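Local coordinates for protein E3 ubiquitin ligase RavN (Legionella pneumophila, PDB 5MIY) that acts as an E3 ubiquitin ligase of Legionella pneumophila, probably promoting the transfer of ubiquitin onto substrate proteins as a bacterial effector, at residues D21-V29 / I38-E46; S66-L76 / I87-F96. One frame throughout, in Å; residues are numbered along the deposited sequence.

Contact 1 of 2, residues D21-V29 / I38-E46. With SO4 (sulfate ion), chain D; EDO (1,2-ethanediol), chain I.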
loop_
_atom_site.group_PDB
_atom_site.type_symbol
_atom_site.label_atom_id
_atom_site.label_comp_id
_atom_site.label_asym_id
_atom_site.label_seq_id
_atom_site.Cartn_x
_atom_site.Cartn_y
_atom_site.Cartn_z
ATOM N N ASP A 21 -5.874 2.229 -11.038
ATOM C CA ASP A 21 -5.920 1.375 -12.218
ATOM C C ASP A 21 -5.038 0.156 -11.986
ATOM O O ASP A 21 -4.507 -0.053 -10.891
ATOM C CB ASP A 21 -5.548 2.143 -13.505
ATOM C CG ASP A 21 -4.126 2.716 -13.495
ATOM O OD1 ASP A 21 -3.270 2.261 -12.710
ATOM O OD2 ASP A 21 -3.869 3.635 -14.309
ATOM N N GLU A 22 -4.899 -0.667 -13.028
ATOM C CA GLU A 22 -4.166 -1.921 -12.901
ATOM C C GLU A 22 -2.679 -1.714 -12.643
ATOM O O GLU A 22 -1.985 -2.690 -12.340
ATOM C CB GLU A 22 -4.358 -2.775 -14.157
ATOM C CG GLU A 22 -3.643 -2.243 -15.396
ATOM C CD GLU A 22 -4.188 -2.831 -16.689
ATOM O OE1 GLU A 22 -5.253 -3.489 -16.652
ATOM O OE2 GLU A 22 -3.553 -2.633 -17.746
ATOM N N ASN A 23 -2.176 -0.484 -12.756
ATOM C CA ASN A 23 -0.772 -0.183 -12.497
ATOM C C ASN A 23 -0.522 0.320 -11.079
ATOM O O ASN A 23 0.641 0.494 -10.689
ATOM C CB ASN A 23 -0.263 0.840 -13.517
ATOM C CG ASN A 23 -0.295 0.301 -14.937
ATOM O OD1 ASN A 23 0.060 -0.854 -15.178
ATOM N ND2 ASN A 23 -0.732 1.131 -15.883
ATOM N N THR A 24 -1.580 0.556 -10.308
ATOM C CA THR A 24 -1.453 0.968 -8.917
ATOM C C THR A 24 -0.852 -0.154 -8.075
ATOM O O THR A 24 -1.185 -1.329 -8.246
ATOM C CB THR A 24 -2.831 1.353 -8.367
ATOM O OG1 THR A 24 -3.423 2.357 -9.209
ATOM C CG2 THR A 24 -2.737 1.861 -6.928
ATOM N N ILE A 25 0.043 0.213 -7.163
ATOM C CA ILE A 25 0.596 -0.732 -6.195
ATOM C C ILE A 25 -0.335 -0.776 -4.992
ATOM O O ILE A 25 -0.612 0.258 -4.372
ATOM C CB ILE A 25 2.017 -0.329 -5.772
ATOM C CG1 ILE A 25 2.979 -0.399 -6.960
ATOM C CG2 ILE A 25 2.508 -1.182 -4.586
ATOM C CD1 ILE A 25 4.199 0.503 -6.776
ATOM N N VAL A 26 -0.828 -1.971 -4.664
ATOM C CA VAL A 26 -1.785 -2.152 -3.581
ATOM C C VAL A 26 -1.270 -3.240 -2.646
ATOM O O VAL A 26 -0.740 -4.262 -3.097
ATOM C CB VAL A 26 -3.192 -2.503 -4.122
ATOM C CG1 VAL A 26 -4.175 -2.596 -2.982
ATOM C CG2 VAL A 26 -3.647 -1.442 -5.129
ATOM N N TYR A 27 -1.419 -3.010 -1.344
ATOM C CA TYR A 27 -0.987 -3.968 -0.334
ATOM C C TYR A 27 -1.711 -3.672 0.972
ATOM O O TYR A 27 -2.294 -2.599 1.153
ATOM C CB TYR A 27 0.537 -3.940 -0.127
ATOM C CG TYR A 27 1.144 -2.567 0.164
ATOM C CD1 TYR A 27 1.211 -2.065 1.463
ATOM C CD2 TYR A 27 1.665 -1.783 -0.866
ATOM C CE1 TYR A 27 1.773 -0.812 1.730
ATOM C CE2 TYR A 27 2.235 -0.534 -0.607
ATOM C CZ TYR A 27 2.278 -0.047 0.684
ATOM O OH TYR A 27 2.838 1.200 0.918
ATOM N N LEU A 28 -1.655 -4.648 1.878
ATOM C CA LEU A 28 -2.210 -4.546 3.219
ATOM C C LEU A 28 -1.092 -4.380 4.241
ATOM O O LEU A 28 -0.039 -5.017 4.131
ATOM C CB LEU A 28 -3.025 -5.802 3.553
ATOM C CG LEU A 28 -4.117 -5.694 4.606
ATOM C CD1 LEU A 28 -5.341 -5.024 3.997
ATOM C CD2 LEU A 28 -4.468 -7.092 5.143
ATOM N N VAL A 29 -1.317 -3.523 5.236
ATOM C CA VAL A 29 -0.443 -3.469 6.400
ATOM C C VAL A 29 -1.292 -3.682 7.648
ATOM O O VAL A 29 -2.508 -3.467 7.652
ATOM C CB VAL A 29 0.360 -2.150 6.501
ATOM C CG1 VAL A 29 1.210 -1.934 5.241
ATOM C CG2 VAL A 29 -0.560 -0.965 6.759
ATOM N N ILE A 38 -5.751 -1.061 4.057
ATOM C CA ILE A 38 -5.440 -1.175 2.638
ATOM C C ILE A 38 -4.718 0.093 2.180
ATOM O O ILE A 38 -5.190 1.213 2.411
ATOM C CB ILE A 38 -6.718 -1.430 1.819
ATOM C CG1 ILE A 38 -6.361 -1.866 0.401
ATOM C CG2 ILE A 38 -7.651 -0.228 1.846
ATOM C CD1 ILE A 38 -5.832 -3.296 0.349
ATOM N N LYS A 39 -3.553 -0.078 1.557
ATOM C CA LYS A 39 -2.745 1.043 1.098
ATOM C C LYS A 39 -2.571 0.981 -0.413
ATOM O O LYS A 39 -2.504 -0.099 -1.005
ATOM C CB LYS A 39 -1.362 1.053 1.770
ATOM C CG LYS A 39 -1.416 1.070 3.289
ATOM C CD LYS A 39 -2.114 2.325 3.807
ATOM C CE LYS A 39 -2.019 2.409 5.322
ATOM N NZ LYS A 39 -2.601 3.663 5.875
ATOM N N ALA A 40 -2.491 2.152 -1.034
ATOM C CA ALA A 40 -2.245 2.255 -2.464
ATOM C C ALA A 40 -1.218 3.353 -2.706
ATOM O O ALA A 40 -1.347 4.452 -2.157
ATOM C CB ALA A 40 -3.534 2.553 -3.226
ATOM N N ILE A 41 -0.197 3.055 -3.511
ATOM C CA ILE A 41 0.846 4.031 -3.840
ATOM C C ILE A 41 1.121 3.980 -5.338
ATOM O O ILE A 41 0.897 2.958 -5.998
ATOM C CB ILE A 41 2.145 3.798 -3.028
ATOM C CG1 ILE A 41 2.819 2.470 -3.397
ATOM C CG2 ILE A 41 1.855 3.855 -1.530
ATOM C CD1 ILE A 41 4.070 2.158 -2.547
ATOM N N SER A 42 1.570 5.112 -5.890
ATOM C CA SER A 42 1.812 5.159 -7.326
ATOM C C SER A 42 3.143 4.518 -7.698
ATOM O O SER A 42 3.297 4.032 -8.822
ATOM C CB SER A 42 1.748 6.607 -7.847
ATOM O OG SER A 42 2.642 7.482 -7.161
ATOM N N SER A 43 4.102 4.500 -6.776
ATOM C CA SER A 43 5.416 3.918 -7.018
ATOM C C SER A 43 6.055 3.622 -5.669
ATOM O O SER A 43 5.579 4.077 -4.631
ATOM C CB SER A 43 6.312 4.866 -7.821
ATOM O OG SER A 43 6.634 5.999 -7.034
ATOM N N GLY A 44 7.147 2.863 -5.697
ATOM C CA GLY A 44 8.038 2.782 -4.550
ATOM C C GLY A 44 8.117 1.449 -3.835
ATOM O O GLY A 44 8.876 1.341 -2.869
ATOM N N LEU A 45 7.369 0.430 -4.257
ATOM C CA LEU A 45 7.350 -0.815 -3.489
ATOM C C LEU A 45 8.750 -1.418 -3.342
ATOM O O LEU A 45 9.079 -1.991 -2.293
ATOM C CB LEU A 45 6.398 -1.821 -4.134
ATOM C CG LEU A 45 6.077 -3.061 -3.285
ATOM C CD1 LEU A 45 5.453 -2.649 -1.957
ATOM C CD2 LEU A 45 5.165 -4.028 -4.026
ATOM N N GLU A 46 9.585 -1.295 -4.375
ATOM C CA GLU A 46 10.916 -1.891 -4.376
ATOM C C GLU A 46 11.992 -0.970 -3.820
ATOM O O GLU A 46 13.128 -1.423 -3.637
ATOM C CB GLU A 46 11.321 -2.308 -5.798
ATOM C CG GLU A 46 10.384 -3.326 -6.465
ATOM C CD GLU A 46 10.327 -4.655 -5.733
ATOM O OE1 GLU A 46 11.343 -5.049 -5.122
ATOM O OE2 GLU A 46 9.263 -5.314 -5.773
HETATM S S SO4 D . 9.361 0.660 -7.542
HETATM O O1 SO4 D . 10.065 1.034 -6.324
HETATM O O2 SO4 D . 8.542 1.779 -7.999
HETATM O O3 SO4 D . 8.510 -0.479 -7.217
HETATM O O4 SO4 D . 10.307 0.276 -8.587
HETATM C C1 EDO I . 10.406 -6.310 -2.079
HETATM O O1 EDO I . 11.636 -5.828 -1.537
HETATM C C2 EDO I . 9.493 -5.111 -2.264
HETATM O O2 EDO I . 9.225 -4.527 -0.987
HETATM O O HOH W 1 0.972 3.507 -10.460
#
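Tyr27 is the unusual feature: its ring leans across to the partner strand. Its CG sits between the backbone N and the carbonyl carbon (chi1 53°), which swings the ring toward Lys39 and Ile41. Lys39 CB lies over one face of the Tyr27 ring, 4.1 Å from its centroid, a CH-pi contact. Ile41 CD1 meets the ring edge in plane, 3.8 Å from Tyr27 CE2. Leu45 runs alongside the ring but head to tail with it, its CD1 4.0 Å from Tyr27 CD2. The Tyr27 hydroxyl is hydrogen-bonded to Asp51, and Lys39 NZ to Thr53.

Ile25 extends this face. Its CD1 reaches the backbone of Ser43, 3.6 Å from Ser43 CA, and its CG2 touches Leu45 CD2. On the other face, Val26 CG1 meets Ile38 CD1 at 3.8 Å. Just before the strand, Thr24 CG2 packs on Ala40 CB.

Four backbone bonds join the strands. Ile25 and Ile41 exchange two, and so do Tyr27 and Lys39; the bond from Lys39 N to Tyr27 O is 2.8 Å and nearly straight at 169°. Beyond the strands, a water donates to both Asn23 O and Ser42 O. Past Ser43, Gly44 N and Glu46 N bind a sulfate, probably from the crystallisation liquor. The alternating hydrogen-bonded and non-hydrogen-bonded pairs join two consecutive strands, 25-32 and 35-41, linked by a short turn: a beta hairpin.

Contact 2 of 2, residues S66-L76 / I87-F96; sequences SLIDHSSNKLL and ISKDQVIELF. With SO4 (sulfate ion), chain E.
Leu95 buries the most surface here, and it meets His70, Asn73, Leu75 and Leu76. Its two methyls divide the work. CD2 lies over one face of the His70 imidazole, a CH-pi contact 14° off the ring normal, and also reaches Asn73 ND2 at 3.6 Å. CD1 touches Leu75 CD2 and Leu76 CD2, both at 4.2 Å. The backbone of Leu95 takes part too: His70 NE2 donates to Leu95 O at 2.8 Å, but the bond is bent to 126° and weak. The other ring nitrogen, His70 ND1, and Asn73 ND2 both donate to O2 of a sulfate, probably from the crystallisation liquor. Both ring nitrogens are thus engaged, one of them weakly.

Leu75 crosses Gln91 at about a right angle. Its CD2 rests 3.3 Å from Gln91 NE2, and its CG lies 4.0 Å from Ile87 CG2. With chi2 at 166° the Gln91 chain runs straight out to its amide, whose OE1 accepts from Ser88 N. Gln91 N in turn donates to Ser88 OG, so a capping box closes the start of helix 89-96 and steadies the amide beside Leu75.

Leu76 and Phe96 point at each other, Leu76 CD1 3.7 Å from Phe96 CZ and oblique to the ring. Leu95 CB, of the same helix, lies over one face of the Phe96 ring. Ser66 CB and Leu67 CA stand at its edge. The contact thus lays helix 89-96 against helix 64-68 and the turns that follow it. Val92 and Phe96 also touch strand 35-41, while Leu67 faces strand 25-32.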
loop_
_atom_site.group_PDB
_atom_site.type_symbol
_atom_site.label_atom_id
_atom_site.label_comp_id
_atom_site.label_asym_id
_atom_site.label_seq_id
_atom_site.Cartn_x
_atom_site.Cartn_y
_atom_site.Cartn_z
ATOM N N SER A 66 -8.121 -6.836 -7.573
ATOM C CA SER A 66 -8.995 -7.220 -6.466
ATOM C C SER A 66 -9.615 -6.001 -5.795
ATOM O O SER A 66 -10.812 -6.012 -5.466
ATOM C CB SER A 66 -8.229 -8.056 -5.443
ATOM O OG SER A 66 -7.677 -9.208 -6.050
ATOM N N LEU A 67 -8.822 -4.941 -5.585
ATOM C CA LEU A 67 -9.359 -3.713 -5.009
ATOM C C LEU A 67 -10.331 -3.036 -5.972
ATOM O O LEU A 67 -11.403 -2.585 -5.556
ATOM C CB LEU A 67 -8.223 -2.759 -4.630
ATOM C CG LEU A 67 -8.630 -1.449 -3.956
ATOM C CD1 LEU A 67 -9.342 -1.708 -2.638
ATOM C CD2 LEU A 67 -7.390 -0.577 -3.725
ATOM N N ILE A 68 -9.980 -2.969 -7.263
ATOM C CA ILE A 68 -10.852 -2.331 -8.252
ATOM C C ILE A 68 -12.202 -3.034 -8.302
ATOM O O ILE A 68 -13.254 -2.392 -8.410
ATOM C CB ILE A 68 -10.178 -2.321 -9.640
ATOM C CG1 ILE A 68 -8.950 -1.405 -9.651
ATOM C CG2 ILE A 68 -11.176 -1.893 -10.735
ATOM C CD1 ILE A 68 -8.038 -1.659 -10.827
ATOM N N ASP A 69 -12.195 -4.362 -8.211
ATOM C CA ASP A 69 -13.434 -5.126 -8.301
ATOM C C ASP A 69 -14.322 -4.959 -7.077
ATOM O O ASP A 69 -15.475 -5.409 -7.107
ATOM C CB ASP A 69 -13.115 -6.600 -8.527
ATOM C CG ASP A 69 -12.691 -6.883 -9.954
ATOM O OD1 ASP A 69 -12.920 -6.011 -10.818
ATOM O OD2 ASP A 69 -12.135 -7.972 -10.216
ATOM N N HIS A 70 -13.816 -4.329 -6.016
ATOM C CA HIS A 70 -14.599 -3.998 -4.832
ATOM C C HIS A 70 -14.860 -2.500 -4.721
ATOM O O HIS A 70 -15.099 -2.000 -3.618
ATOM C CB HIS A 70 -13.894 -4.493 -3.567
ATOM C CG HIS A 70 -13.922 -5.981 -3.393
ATOM N ND1 HIS A 70 -15.090 -6.688 -3.204
ATOM C CD2 HIS A 70 -12.922 -6.893 -3.366
ATOM C CE1 HIS A 70 -14.809 -7.973 -3.074
ATOM N NE2 HIS A 70 -13.499 -8.123 -3.167
ATOM N N SER A 71 -14.823 -1.775 -5.846
ATOM C CA SER A 71 -14.835 -0.316 -5.803
ATOM C C SER A 71 -16.167 0.261 -5.335
ATOM O O SER A 71 -16.217 1.435 -4.955
ATOM C CB SER A 71 -14.479 0.252 -7.177
ATOM O OG SER A 71 -15.335 -0.254 -8.185
ATOM N N SER A 72 -17.239 -0.527 -5.347
ATOM C CA SER A 72 -18.531 -0.088 -4.839
ATOM C C SER A 72 -18.796 -0.551 -3.412
ATOM O O SER A 72 -19.875 -0.276 -2.877
ATOM C CB SER A 72 -19.650 -0.591 -5.754
ATOM O OG SER A 72 -19.552 -1.993 -5.923
ATOM N N ASN A 73 -17.853 -1.253 -2.789
ATOM C CA ASN A 73 -18.038 -1.745 -1.429
ATOM C C ASN A 73 -17.822 -0.601 -0.445
ATOM O O ASN A 73 -16.741 -0.002 -0.408
ATOM C CB ASN A 73 -17.079 -2.898 -1.147
ATOM C CG ASN A 73 -17.459 -3.680 0.095
ATOM O OD1 ASN A 73 -17.537 -3.126 1.191
ATOM N ND2 ASN A 73 -17.698 -4.977 -0.072
ATOM N N LYS A 74 -18.849 -0.304 0.357
ATOM C CA LYS A 74 -18.797 0.843 1.258
ATOM C C LYS A 74 -17.757 0.667 2.361
ATOM O O LYS A 74 -17.398 1.644 3.028
ATOM C CB LYS A 74 -20.186 1.094 1.858
ATOM C CG LYS A 74 -20.289 2.315 2.777
ATOM C CD LYS A 74 -21.695 2.499 3.340
ATOM C CE LYS A 74 -21.809 1.953 4.762
ATOM N NZ LYS A 74 -22.023 0.472 4.794
ATOM N N LEU A 75 -17.252 -0.550 2.562
ATOM C CA LEU A 75 -16.167 -0.739 3.517
ATOM C C LEU A 75 -14.882 -0.084 3.026
ATOM O O LEU A 75 -14.165 0.555 3.806
ATOM C CB LEU A 75 -15.943 -2.228 3.764
ATOM C CG LEU A 75 -15.288 -2.638 5.078
ATOM C CD1 LEU A 75 -15.709 -1.725 6.225
ATOM C CD2 LEU A 75 -15.650 -4.082 5.373
ATOM N N LEU A 76 -14.583 -0.222 1.736
ATOM C CA LEU A 76 -13.313 0.228 1.183
ATOM C C LEU A 76 -13.385 1.613 0.554
ATOM O O LEU A 76 -12.374 2.325 0.533
ATOM C CB LEU A 76 -12.817 -0.782 0.141
ATOM C CG LEU A 76 -12.594 -2.204 0.665
ATOM C CD1 LEU A 76 -12.379 -3.194 -0.475
ATOM C CD2 LEU A 76 -11.414 -2.222 1.624
ATOM N N ILE A 87 -9.789 -2.545 8.676
ATOM C CA ILE A 87 -10.704 -3.666 8.508
ATOM C C ILE A 87 -10.176 -4.870 9.277
ATOM O O ILE A 87 -8.966 -5.038 9.465
ATOM C CB ILE A 87 -10.933 -4.023 7.020
ATOM C CG1 ILE A 87 -9.660 -4.579 6.385
ATOM C CG2 ILE A 87 -11.429 -2.809 6.245
ATOM C CD1 ILE A 87 -9.857 -5.003 4.946
ATOM N N SER A 88 -11.105 -5.711 9.723
ATOM C CA SER A 88 -10.785 -6.880 10.525
ATOM C C SER A 88 -10.166 -7.978 9.667
ATOM O O SER A 88 -10.266 -7.974 8.437
ATOM C CB SER A 88 -12.045 -7.422 11.194
ATOM O OG SER A 88 -12.819 -8.146 10.248
ATOM N N LYS A 89 -9.540 -8.947 10.344
ATOM C CA LYS A 89 -8.982 -10.101 9.645
ATOM C C LYS A 89 -10.062 -10.856 8.880
ATOM O O LYS A 89 -9.824 -11.335 7.765
ATOM C CB LYS A 89 -8.282 -11.031 10.639
ATOM C CG LYS A 89 -7.906 -12.393 10.074
ATOM C CD LYS A 89 -7.038 -13.178 11.049
ATOM C CE LYS A 89 -7.721 -13.342 12.397
ATOM N NZ LYS A 89 -6.794 -13.888 13.432
ATOM N N ASP A 90 -11.255 -10.980 9.469
ATOM C CA ASP A 90 -12.361 -11.630 8.775
ATOM C C ASP A 90 -12.721 -10.870 7.508
ATOM O O ASP A 90 -12.870 -11.463 6.432
ATOM C CB ASP A 90 -13.577 -11.739 9.700
ATOM C CG ASP A 90 -13.479 -12.912 10.659
ATOM O OD1 ASP A 90 -12.860 -13.935 10.291
ATOM O OD2 ASP A 90 -14.024 -12.810 11.781
ATOM N N GLN A 91 -12.851 -9.544 7.619
ATOM C CA GLN A 91 -13.113 -8.724 6.440
ATOM C C GLN A 91 -12.000 -8.864 5.408
ATOM O O GLN A 91 -12.271 -8.908 4.201
ATOM C CB GLN A 91 -13.298 -7.263 6.850
ATOM C CG GLN A 91 -14.611 -7.001 7.581
ATOM C CD GLN A 91 -14.638 -5.651 8.272
ATOM O OE1 GLN A 91 -13.597 -5.109 8.643
ATOM N NE2 GLN A 91 -15.837 -5.102 8.454
ATOM N N VAL A 92 -10.741 -8.942 5.858
ATOM C CA VAL A 92 -9.639 -9.159 4.922
ATOM C C VAL A 92 -9.837 -10.468 4.170
ATOM O O VAL A 92 -9.655 -10.538 2.948
ATOM C CB VAL A 92 -8.281 -9.139 5.652
ATOM C CG1 VAL A 92 -7.183 -9.600 4.715
ATOM C CG2 VAL A 92 -7.973 -7.757 6.198
ATOM N N ILE A 93 -10.223 -11.526 4.882
ATOM C CA ILE A 93 -10.427 -12.813 4.227
ATOM C C ILE A 93 -11.591 -12.735 3.246
ATOM O O ILE A 93 -11.512 -13.261 2.129
ATOM C CB ILE A 93 -10.639 -13.918 5.277
ATOM C CG1 ILE A 93 -9.422 -14.013 6.203
ATOM C CG2 ILE A 93 -10.896 -15.256 4.603
ATOM C CD1 ILE A 93 -9.693 -14.783 7.480
ATOM N N GLU A 94 -12.676 -12.057 3.633
ATOM C CA GLU A 94 -13.865 -12.015 2.783
ATOM C C GLU A 94 -13.616 -11.193 1.525
ATOM O O GLU A 94 -14.062 -11.563 0.433
ATOM C CB GLU A 94 -15.050 -11.445 3.563
ATOM C CG GLU A 94 -15.549 -12.348 4.681
ATOM C CD GLU A 94 -16.250 -11.579 5.790
ATOM O OE1 GLU A 94 -16.358 -12.122 6.912
ATOM O OE2 GLU A 94 -16.691 -10.434 5.540
ATOM N N LEU A 95 -12.897 -10.078 1.659
ATOM C CA LEU A 95 -12.700 -9.176 0.533
ATOM C C LEU A 95 -11.558 -9.630 -0.373
ATOM O O LEU A 95 -11.676 -9.546 -1.601
ATOM C CB LEU A 95 -12.450 -7.757 1.045
ATOM C CG LEU A 95 -13.583 -7.105 1.845
ATOM C CD1 LEU A 95 -13.077 -5.935 2.680
ATOM C CD2 LEU A 95 -14.713 -6.660 0.921
ATOM N N PHE A 96 -10.456 -10.126 0.200
ATOM C CA PHE A 96 -9.248 -10.375 -0.577
ATOM C C PHE A 96 -8.753 -11.818 -0.550
ATOM O O PHE A 96 -7.766 -12.124 -1.231
ATOM C CB PHE A 96 -8.127 -9.426 -0.105
ATOM C CG PHE A 96 -8.537 -7.974 -0.111
ATOM C CD1 PHE A 96 -8.726 -7.297 -1.312
ATOM C CD2 PHE A 96 -8.762 -7.295 1.078
ATOM C CE1 PHE A 96 -9.119 -5.964 -1.327
ATOM C CE2 PHE A 96 -9.149 -5.959 1.072
ATOM C CZ PHE A 96 -9.331 -5.295 -0.135
HETATM S S SO4 E . -18.614 -5.730 -3.450
HETATM O O1 SO4 E . -19.545 -4.852 -2.743
HETATM O O2 SO4 E . -17.625 -6.244 -2.507
HETATM O O3 SO4 E . -17.944 -4.976 -4.507
HETATM O O4 SO4 E . -19.340 -6.851 -4.038
#

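After the short strands 8-11 and 16-19, the chain enters contact 1. Strand 25-32 turns back as strand 35-41, and the contact closes this hairpin loop. The chain then passes through strand 58-61, which pairs with the other side of strand 25-32, before reaching helix 64-68. Contact 2 closes a second loop, from 66-76 through an irregular connection to helix 89-96. The two contacts follow in series and neither nest nor cross. They touch directly: Leu28 packs on Val92, Val26 on Leu67, and Ile68 CD1 rests on the backbone of Asp21, in the turn before the hairpin. Contact 2 joins the two helical segments; this packing sets both on the hairpin face that carries Val26 and Leu28.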